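PDB 3LB5: Hit-like protein involved in cell-cycle regulation from Bartonella henselae, which probably binds nucleotides and may hydrolyse nucleotide phosphoramidates or related substrates, as other histidine triad (HIT) proteins of the HINT type do. Local coordinates for residues 43-46 against 52-55; 92-97 against 126-131; 24-27 against 32-35; 113-116 against 121-124. All coordinates share one frame; numbering follows the deposited sequence.

Interactions 1 and 2 are buried. The first pairs neighbouring strands of the antiparallel sheet through backbone hydrogen bonds, the second lays helix 81-101 on the same sheet through hydrocarbon alone, and the two meet where Ile94 packs on Val45, Tyr46 and Ala53. Interaction 3 is partly buried and interaction 4 lies at the surface; each rests on the end of one tyrosine ring, and they are joined by the hydrogen bond between Tyr26 and His123. Helix 31-36 ties interaction 3 to interaction 1, with Leu35 and Phe32 against Phe54. Residues 121-131 carry interaction 4 straight into interaction 2, and both contacts border the second subunit.

Interaction 1: residues 43-46 against 52-55; sequences VRVY and IAFM
Met55 N gives its hydrogen to Val43 O at 2.9 Å, with the donor in the carbonyl plane, and this bond starts the pairing of the two hairpin strands. Two residues on, the register slips. Ala53 O receives Val45 N at 2.8 Å and, weakly, Tyr46 N at 3.4 Å, so both residues face one partner in a classic beta bulge. Ala53 N returns a nearly straight bond (172° at the hydrogen) to Tyr46 O, 2.8 Å away. Between these ladder points Arg44 and Phe54 form a non-hydrogen-bonded antiparallel pair. Beyond the Val43–Met55 bond, a water accepts from Val43 N and donates to Met55 O. Arg44 O accepts a hydrogen bond from Arg158. The arginine side chain runs extended over Ile52: its CD lies 3.7 Å from Ile52 CG2, and Ile52 CD1 covers one face of the guanidinium near its rim. Polar ends are met elsewhere, NE by Ser42 and NH1 by a salt bridge to Glu47. On the other side, Val45 CG1 meets Met55 SD at 3.5 Å, the two side chains at about a right angle, while Val45 CG2 sits 3.7 Å from Ala53 CB. Ladder and water thus satisfy the facing backbone groups inside an apolar setting, and the double use of Ala53 O lets the edge strand turn its corner at Val45 without abandoning the sheet.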
# COMPACT_ATOMS: atom_id res chain seq x y z
N VAL B 43 -1.83 -3.47 -21.07
CA VAL B 43 -1.81 -4.91 -21.03
C VAL B 43 -2.52 -5.24 -19.73
O VAL B 43 -1.91 -5.22 -18.65
CB VAL B 43 -0.36 -5.48 -21.07
CG1 VAL B 43 -0.40 -7.00 -21.07
CG2 VAL B 43 0.36 -4.97 -22.31
N ARG B 44 -3.81 -5.50 -19.84
CA ARG B 44 -4.65 -5.67 -18.67
C ARG B 44 -4.65 -7.14 -18.24
O ARG B 44 -4.72 -8.03 -19.07
CB ARG B 44 -6.08 -5.23 -18.99
CG ARG B 44 -6.17 -3.78 -19.48
CD ARG B 44 -7.62 -3.29 -19.59
NE ARG B 44 -7.61 -1.91 -20.09
CZ ARG B 44 -8.64 -1.08 -20.07
NH1 ARG B 44 -9.82 -1.46 -19.58
NH2 ARG B 44 -8.50 0.14 -20.56
N VAL B 45 -4.56 -7.37 -16.93
CA VAL B 45 -4.62 -8.72 -16.39
C VAL B 45 -5.98 -9.02 -15.72
O VAL B 45 -6.39 -10.17 -15.65
CB VAL B 45 -3.44 -9.03 -15.42
CG1 VAL B 45 -2.11 -8.93 -16.16
CG2 VAL B 45 -3.42 -8.10 -14.22
N TYR B 46 -6.67 -7.99 -15.26
CA TYR B 46 -7.92 -8.16 -14.53
C TYR B 46 -8.69 -6.85 -14.59
O TYR B 46 -8.09 -5.77 -14.65
CB TYR B 46 -7.66 -8.60 -13.06
CG TYR B 46 -8.89 -8.58 -12.15
CD1 TYR B 46 -9.82 -9.60 -12.18
CD2 TYR B 46 -9.09 -7.53 -11.24
CE1 TYR B 46 -10.95 -9.59 -11.36
CE2 TYR B 46 -10.23 -7.50 -10.41
CZ TYR B 46 -11.15 -8.54 -10.48
OH TYR B 46 -12.27 -8.54 -9.66
N ILE B 52 -9.03 -1.60 -12.72
CA ILE B 52 -8.28 -2.21 -13.78
C ILE B 52 -6.93 -2.55 -13.21
O ILE B 52 -6.35 -1.73 -12.51
CB ILE B 52 -8.07 -1.27 -14.97
CG1 ILE B 52 -9.40 -0.74 -15.51
CG2 ILE B 52 -7.36 -2.02 -16.09
CD1 ILE B 52 -9.21 0.42 -16.50
N ALA B 53 -6.46 -3.76 -13.49
CA ALA B 53 -5.11 -4.17 -13.15
C ALA B 53 -4.36 -4.43 -14.43
O ALA B 53 -4.87 -5.12 -15.32
CB ALA B 53 -5.11 -5.43 -12.25
N PHE B 54 -3.15 -3.90 -14.53
CA PHE B 54 -2.44 -3.88 -15.79
C PHE B 54 -0.93 -3.85 -15.53
O PHE B 54 -0.48 -3.50 -14.45
CB PHE B 54 -2.91 -2.70 -16.67
CG PHE B 54 -2.66 -1.34 -16.04
CD1 PHE B 54 -1.50 -0.61 -16.37
CD2 PHE B 54 -3.57 -0.78 -15.15
CE1 PHE B 54 -1.25 0.67 -15.81
CE2 PHE B 54 -3.33 0.50 -14.57
CZ PHE B 54 -2.16 1.23 -14.91
N MET B 55 -0.18 -4.28 -16.53
CA MET B 55 1.26 -4.40 -16.40
C MET B 55 1.92 -3.03 -16.37
O MET B 55 1.60 -2.16 -17.19
CB MET B 55 1.83 -5.25 -17.55
CG MET B 55 1.18 -6.64 -17.70
SD MET B 55 1.05 -7.54 -16.14
CE MET B 55 2.81 -7.77 -15.82
O HOH W 1 0.10 -2.11 -19.60

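Interaction 2: residues 92-97 against 126-131; sequences QKIAKA and FHIIPR
Ala95 and Ile128 mark the closest backbone approach, 6.1 Å from CA to CA, where the helix passes over an extended strand. The helical segment keeps its own i to i+4 bonds, Lys96 N to Gln92 O and Ala97 N to Lys93 O, while the strand spends its polar groups on its sheet neighbours, Ile128 pairing with Thr65. What is left between them is hydrocarbon. Ile128 points at the helix and fits against two consecutive residues. Its CG2, anti to the backbone N (chi1 -63°, measured to CG1), reaches 3.7 Å from Ala95 CA, a close approach to the backbone beside a small side chain. Ile94 presents its CG2 methyl, which lies 4.0 Å from Ile128 CB and equally near Ile128 CG1, CG2 and CD1, so one methyl meets all four side-chain carbons of Ile128; the two isoleucines cross at about a right angle. The Ile128 chi2 of 91° is not a staggered value, which would carry some torsional strain if the modelled rotamer is right. Val67 and Ile107 flank Ile128 within the sheet. On the far side of the helix, Gln92 and Lys96 form hydrogen bonds with the second subunit. Between these segments the contact is van der Waals, in keeping with a buried HIT-domain core, while Gln92 and Lys96 turn to the dimer interface.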
# COMPACT_ATOMS: atom_id res chain seq x y z
N GLN B 92 -5.37 -7.34 -3.17
CA GLN B 92 -5.13 -8.64 -2.54
C GLN B 92 -5.18 -9.76 -3.58
O GLN B 92 -4.33 -10.65 -3.60
CB GLN B 92 -6.12 -8.91 -1.42
CG GLN B 92 -6.01 -10.33 -0.88
CD GLN B 92 -7.10 -10.67 0.10
OE1 GLN B 92 -8.30 -10.54 -0.19
NE2 GLN B 92 -6.69 -11.14 1.27
N LYS B 93 -6.19 -9.71 -4.45
CA LYS B 93 -6.35 -10.72 -5.49
C LYS B 93 -5.13 -10.76 -6.40
O LYS B 93 -4.65 -11.83 -6.75
CB LYS B 93 -7.63 -10.45 -6.29
CG LYS B 93 -8.10 -11.60 -7.18
CD LYS B 93 -9.31 -11.13 -8.01
CE LYS B 93 -9.88 -12.25 -8.87
NZ LYS B 93 -10.41 -13.41 -8.09
N ILE B 94 -4.64 -9.58 -6.80
CA ILE B 94 -3.45 -9.48 -7.66
C ILE B 94 -2.16 -9.89 -6.94
O ILE B 94 -1.30 -10.51 -7.56
CB ILE B 94 -3.31 -8.05 -8.30
CG1 ILE B 94 -4.43 -7.80 -9.32
CG2 ILE B 94 -1.93 -7.82 -8.94
CD1 ILE B 94 -4.57 -8.80 -10.44
N ALA B 95 -2.02 -9.54 -5.66
CA ALA B 95 -0.83 -9.90 -4.88
C ALA B 95 -0.67 -11.43 -4.90
O ALA B 95 0.40 -11.94 -5.17
CB ALA B 95 -0.97 -9.41 -3.44
N LYS B 96 -1.76 -12.13 -4.64
CA LYS B 96 -1.80 -13.58 -4.67
C LYS B 96 -1.54 -14.20 -6.05
O LYS B 96 -0.80 -15.18 -6.16
CB LYS B 96 -3.14 -14.09 -4.11
CG LYS B 96 -3.26 -13.86 -2.60
CD LYS B 96 -4.62 -14.26 -2.06
CE LYS B 96 -4.72 -15.77 -1.79
NZ LYS B 96 -3.66 -16.30 -0.83
N ALA B 97 -2.15 -13.64 -7.10
CA ALA B 97 -1.94 -14.16 -8.46
C ALA B 97 -0.51 -13.94 -8.94
O ALA B 97 0.07 -14.83 -9.55
CB ALA B 97 -2.91 -13.55 -9.42
N PHE B 126 -1.93 1.41 -6.92
CA PHE B 126 -1.10 0.54 -6.07
C PHE B 126 -0.12 -0.26 -6.94
O PHE B 126 -0.50 -0.79 -7.99
CB PHE B 126 -1.96 -0.43 -5.25
CG PHE B 126 -2.69 0.22 -4.10
CD1 PHE B 126 -2.30 -0.04 -2.80
CD2 PHE B 126 -3.78 1.07 -4.32
CE1 PHE B 126 -2.96 0.56 -1.72
CE2 PHE B 126 -4.46 1.67 -3.25
CZ PHE B 126 -4.05 1.41 -1.94
N HIS B 127 1.14 -0.28 -6.52
CA HIS B 127 2.14 -1.17 -7.10
C HIS B 127 2.09 -2.55 -6.44
O HIS B 127 2.10 -2.66 -5.19
CB HIS B 127 3.56 -0.60 -6.86
CG HIS B 127 3.81 0.69 -7.53
ND1 HIS B 127 4.24 0.77 -8.84
CD2 HIS B 127 3.73 1.97 -7.07
CE1 HIS B 127 4.40 2.05 -9.17
NE2 HIS B 127 4.10 2.79 -8.11
N ILE B 128 2.06 -3.60 -7.27
CA ILE B 128 2.19 -4.98 -6.76
C ILE B 128 3.46 -5.60 -7.37
O ILE B 128 3.52 -5.90 -8.57
CB ILE B 128 0.96 -5.86 -7.03
CG1 ILE B 128 -0.28 -5.33 -6.30
CG2 ILE B 128 1.18 -7.26 -6.47
CD1 ILE B 128 -1.11 -4.39 -7.07
N ILE B 129 4.48 -5.76 -6.53
CA ILE B 129 5.81 -6.14 -6.99
C ILE B 129 6.26 -7.47 -6.40
O ILE B 129 6.44 -7.60 -5.18
CB ILE B 129 6.87 -5.03 -6.70
CG1 ILE B 129 6.35 -3.64 -7.12
CG2 ILE B 129 8.23 -5.38 -7.36
CD1 ILE B 129 7.25 -2.49 -6.71
N PRO B 130 6.48 -8.48 -7.27
CA PRO B 130 7.07 -9.71 -6.76
C PRO B 130 8.54 -9.56 -6.35
O PRO B 130 9.34 -8.85 -7.00
CB PRO B 130 6.94 -10.68 -7.94
CG PRO B 130 6.89 -9.83 -9.16
CD PRO B 130 6.39 -8.46 -8.75
N ARG B 131 8.89 -10.22 -5.25
CA ARG B 131 10.25 -10.17 -4.72
C ARG B 131 10.83 -11.57 -4.75
O ARG B 131 10.10 -12.55 -4.65
CB ARG B 131 10.25 -9.66 -3.28
CG ARG B 131 9.60 -8.27 -3.13
CD ARG B 131 10.33 -7.27 -3.99
NE ARG B 131 11.70 -7.10 -3.52
CZ ARG B 131 12.06 -6.20 -2.60
NH1 ARG B 131 11.14 -5.39 -2.07
NH2 ARG B 131 13.32 -6.11 -2.23

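Interaction 3: residues 24-27 against 32-35; sequences QAYD and FAKL
Tyr26 touches helix 31-36 with the very end of its side chain: OH lies 3.4 Å from Ala33 CB and 4.1 Å from Ala33 CA. The ring follows less closely, with CZ 4.3 Å from the same methyl, which approaches obliquely. With CG anti to the backbone N (chi1 180°), the ring extends until its hydroxyl reaches the helix. This is the tight part. By contrast Asp27 barely joins in, its O standing 4.5 Å from Ala33 CB, and the carboxylate of this exposed residue turns back locally, OD1 accepting from Asn29 N as in an Asx turn. The chain leading into Tyr26 is exposed. Polar bonding passes around the contact rather than through it. Tyr26 OH is hydrogen-bonded to His123 ND1 and weakly to Asn30 ND2; Asn30 OD1 in turn takes Ala33 N, as an N-cap residue does. The methyl of Ala33 therefore packs beside a hydroxyl already engaged by the first histidine of the H-x-H-x-H motif. Chemically, the hydroxyl meets the methyl in van der Waals contact, while its polar partner is His123, and that hydrogen bond ties this N-terminal loop to the triad segment.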
# COMPACT_ATOMS: atom_id res chain seq x y z
N GLN B 24 -5.03 20.84 -5.21
CA GLN B 24 -4.76 20.84 -6.67
C GLN B 24 -5.84 20.05 -7.42
O GLN B 24 -6.40 19.10 -6.87
CB GLN B 24 -3.37 20.24 -6.96
N ALA B 25 -6.10 20.44 -8.65
CA ALA B 25 -7.14 19.81 -9.46
C ALA B 25 -6.63 18.52 -10.06
O ALA B 25 -5.46 18.42 -10.46
CB ALA B 25 -7.63 20.79 -10.58
N TYR B 26 -7.51 17.53 -10.12
CA TYR B 26 -7.23 16.30 -10.84
C TYR B 26 -7.04 16.64 -12.33
O TYR B 26 -7.70 17.53 -12.87
CB TYR B 26 -8.38 15.32 -10.62
CG TYR B 26 -8.21 13.98 -11.33
CD1 TYR B 26 -7.46 12.95 -10.75
CD2 TYR B 26 -8.80 13.77 -12.57
CE1 TYR B 26 -7.31 11.73 -11.40
CE2 TYR B 26 -8.69 12.55 -13.20
CZ TYR B 26 -7.94 11.54 -12.64
OH TYR B 26 -7.85 10.36 -13.31
N ASP B 27 -6.09 15.95 -12.96
CA ASP B 27 -5.72 16.17 -14.35
C ASP B 27 -6.37 15.09 -15.18
O ASP B 27 -5.91 13.95 -15.20
CB ASP B 27 -4.19 16.14 -14.49
CG ASP B 27 -3.71 16.21 -15.94
OD1 ASP B 27 -4.50 16.53 -16.85
OD2 ASP B 27 -2.49 15.94 -16.14
N PHE B 32 -3.12 7.52 -16.87
CA PHE B 32 -4.05 6.51 -16.38
C PHE B 32 -5.52 6.85 -16.63
O PHE B 32 -6.30 5.96 -16.93
CB PHE B 32 -3.84 6.18 -14.89
CG PHE B 32 -2.50 5.52 -14.58
CD1 PHE B 32 -1.66 5.03 -15.60
CD2 PHE B 32 -2.09 5.36 -13.26
CE1 PHE B 32 -0.41 4.46 -15.30
CE2 PHE B 32 -0.85 4.77 -12.96
CZ PHE B 32 -0.02 4.33 -13.99
N ALA B 33 -5.92 8.11 -16.49
CA ALA B 33 -7.27 8.53 -16.93
C ALA B 33 -7.48 8.24 -18.43
O ALA B 33 -8.56 7.83 -18.86
CB ALA B 33 -7.46 10.01 -16.67
N LYS B 34 -6.43 8.48 -19.22
CA LYS B 34 -6.47 8.20 -20.67
C LYS B 34 -6.61 6.69 -20.93
O LYS B 34 -7.36 6.30 -21.80
CB LYS B 34 -5.24 8.78 -21.38
CG LYS B 34 -5.24 10.28 -21.48
CD LYS B 34 -4.12 10.77 -22.43
CE LYS B 34 -4.60 11.87 -23.35
NZ LYS B 34 -5.61 11.40 -24.35
N LEU B 35 -5.89 5.86 -20.17
CA LEU B 35 -6.03 4.38 -20.24
C LEU B 35 -7.48 3.95 -19.95
O LEU B 35 -8.07 3.18 -20.71
CB LEU B 35 -5.07 3.74 -19.20
CG LEU B 35 -4.92 2.21 -19.03
CD1 LEU B 35 -3.58 1.89 -18.32
CD2 LEU B 35 -6.09 1.60 -18.26

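Interaction 4: residues 113-116 against 121-124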
# COMPACT_ATOMS: atom_id res chain seq x y z
N ASN B 113 1.81 8.99 -2.61
CA ASN B 113 1.05 10.22 -2.59
C ASN B 113 1.93 11.46 -2.67
O ASN B 113 2.60 11.80 -1.72
CB ASN B 113 0.17 10.30 -1.33
CG ASN B 113 -0.70 9.08 -1.18
OD1 ASN B 113 -1.76 9.00 -1.80
ND2 ASN B 113 -0.25 8.11 -0.38
N GLU B 114 1.89 12.12 -3.83
CA GLU B 114 2.59 13.38 -4.12
C GLU B 114 4.02 13.18 -4.61
O GLU B 114 4.60 12.09 -4.45
CB GLU B 114 2.52 14.41 -2.98
CG GLU B 114 1.09 14.73 -2.45
CD GLU B 114 0.13 15.24 -3.51
OE1 GLU B 114 0.60 15.83 -4.51
OE2 GLU B 114 -1.10 15.06 -3.34
N ALA B 115 4.56 14.24 -5.22
CA ALA B 115 5.94 14.31 -5.71
C ALA B 115 6.97 13.83 -4.69
O ALA B 115 7.87 13.07 -5.03
CB ALA B 115 6.28 15.75 -6.14
N ALA B 116 6.84 14.28 -3.45
CA ALA B 116 7.80 13.90 -2.40
C ALA B 116 7.77 12.41 -2.06
O ALA B 116 8.74 11.89 -1.51
CB ALA B 116 7.61 14.77 -1.15
N VAL B 121 2.48 9.38 -11.70
CA VAL B 121 1.23 9.64 -12.44
C VAL B 121 0.19 9.96 -11.39
O VAL B 121 0.04 9.20 -10.44
CB VAL B 121 0.77 8.41 -13.27
CG1 VAL B 121 -0.59 8.70 -13.96
CG2 VAL B 121 1.85 8.00 -14.24
N TYR B 122 -0.49 11.09 -11.55
CA TYR B 122 -1.40 11.62 -10.53
C TYR B 122 -2.81 11.08 -10.65
O TYR B 122 -3.79 11.82 -10.71
CB TYR B 122 -1.33 13.14 -10.50
CG TYR B 122 -0.00 13.56 -9.94
CD1 TYR B 122 0.22 13.55 -8.57
CD2 TYR B 122 1.06 13.89 -10.78
CE1 TYR B 122 1.46 13.87 -8.04
CE2 TYR B 122 2.31 14.24 -10.26
CZ TYR B 122 2.49 14.22 -8.88
OH TYR B 122 3.70 14.59 -8.34
N HIS B 123 -2.87 9.75 -10.70
CA HIS B 123 -4.09 8.97 -10.53
C HIS B 123 -3.80 7.86 -9.49
O HIS B 123 -2.70 7.30 -9.47
CB HIS B 123 -4.49 8.36 -11.88
CG HIS B 123 -5.78 7.61 -11.83
ND1 HIS B 123 -6.99 8.20 -12.13
CD2 HIS B 123 -6.05 6.33 -11.49
CE1 HIS B 123 -7.96 7.31 -11.97
NE2 HIS B 123 -7.42 6.16 -11.61
N LEU B 124 -4.76 7.56 -8.61
CA LEU B 124 -4.54 6.54 -7.56
C LEU B 124 -4.08 5.21 -8.18
O LEU B 124 -4.75 4.67 -9.02
CB LEU B 124 -5.81 6.32 -6.70
CG LEU B 124 -5.74 5.28 -5.56
CD1 LEU B 124 -4.58 5.52 -4.57
CD2 LEU B 124 -7.08 5.22 -4.83
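Tyr122 reaches across the loop with its ring to meet Glu114 and Ala115. From CB the side chain leaves with CG anti to the carbonyl carbon (chi1 -70°), which sends the ring toward the other limb. At the ring edge, CE1 is the first atom to make contact, 4.1 Å from Glu114 CA, which lies near the ring plane. Glu114 OE1 instead stands above that plane, 4.1 Å from Tyr122 CE1. Its carboxylate, brought back by a bend at chi2, has its plane inclined 28° to the ring. At the tip, OH sits 3.3 Å from Ala115 N, near the ring plane, but the angle is too poor for a hydrogen bond, and it also packs 3.5 Å from Ala115 CA and 3.6 Å from Ala115 CB. The hydroxyl thus rests on the start of a short 3-10 turn without being bonded to it. Glu114 has its polar business elsewhere, with OE2 in a salt bridge to Arg74, whose side chain also touches Tyr122, and in a hydrogen bond to Asn75. Tyr122 itself centres an inverse gamma turn, closed by a weak bond from His123 N to Val121 O. Both limbs belong to the connection between strands 106-113 and 126-131: at one end Asn113 pairs with a strand of the second subunit, carrying the sheet over the interface, and at the other Val121 and His123 pack on helix 31-36, just ahead of the strand that completes the histidine triad motif.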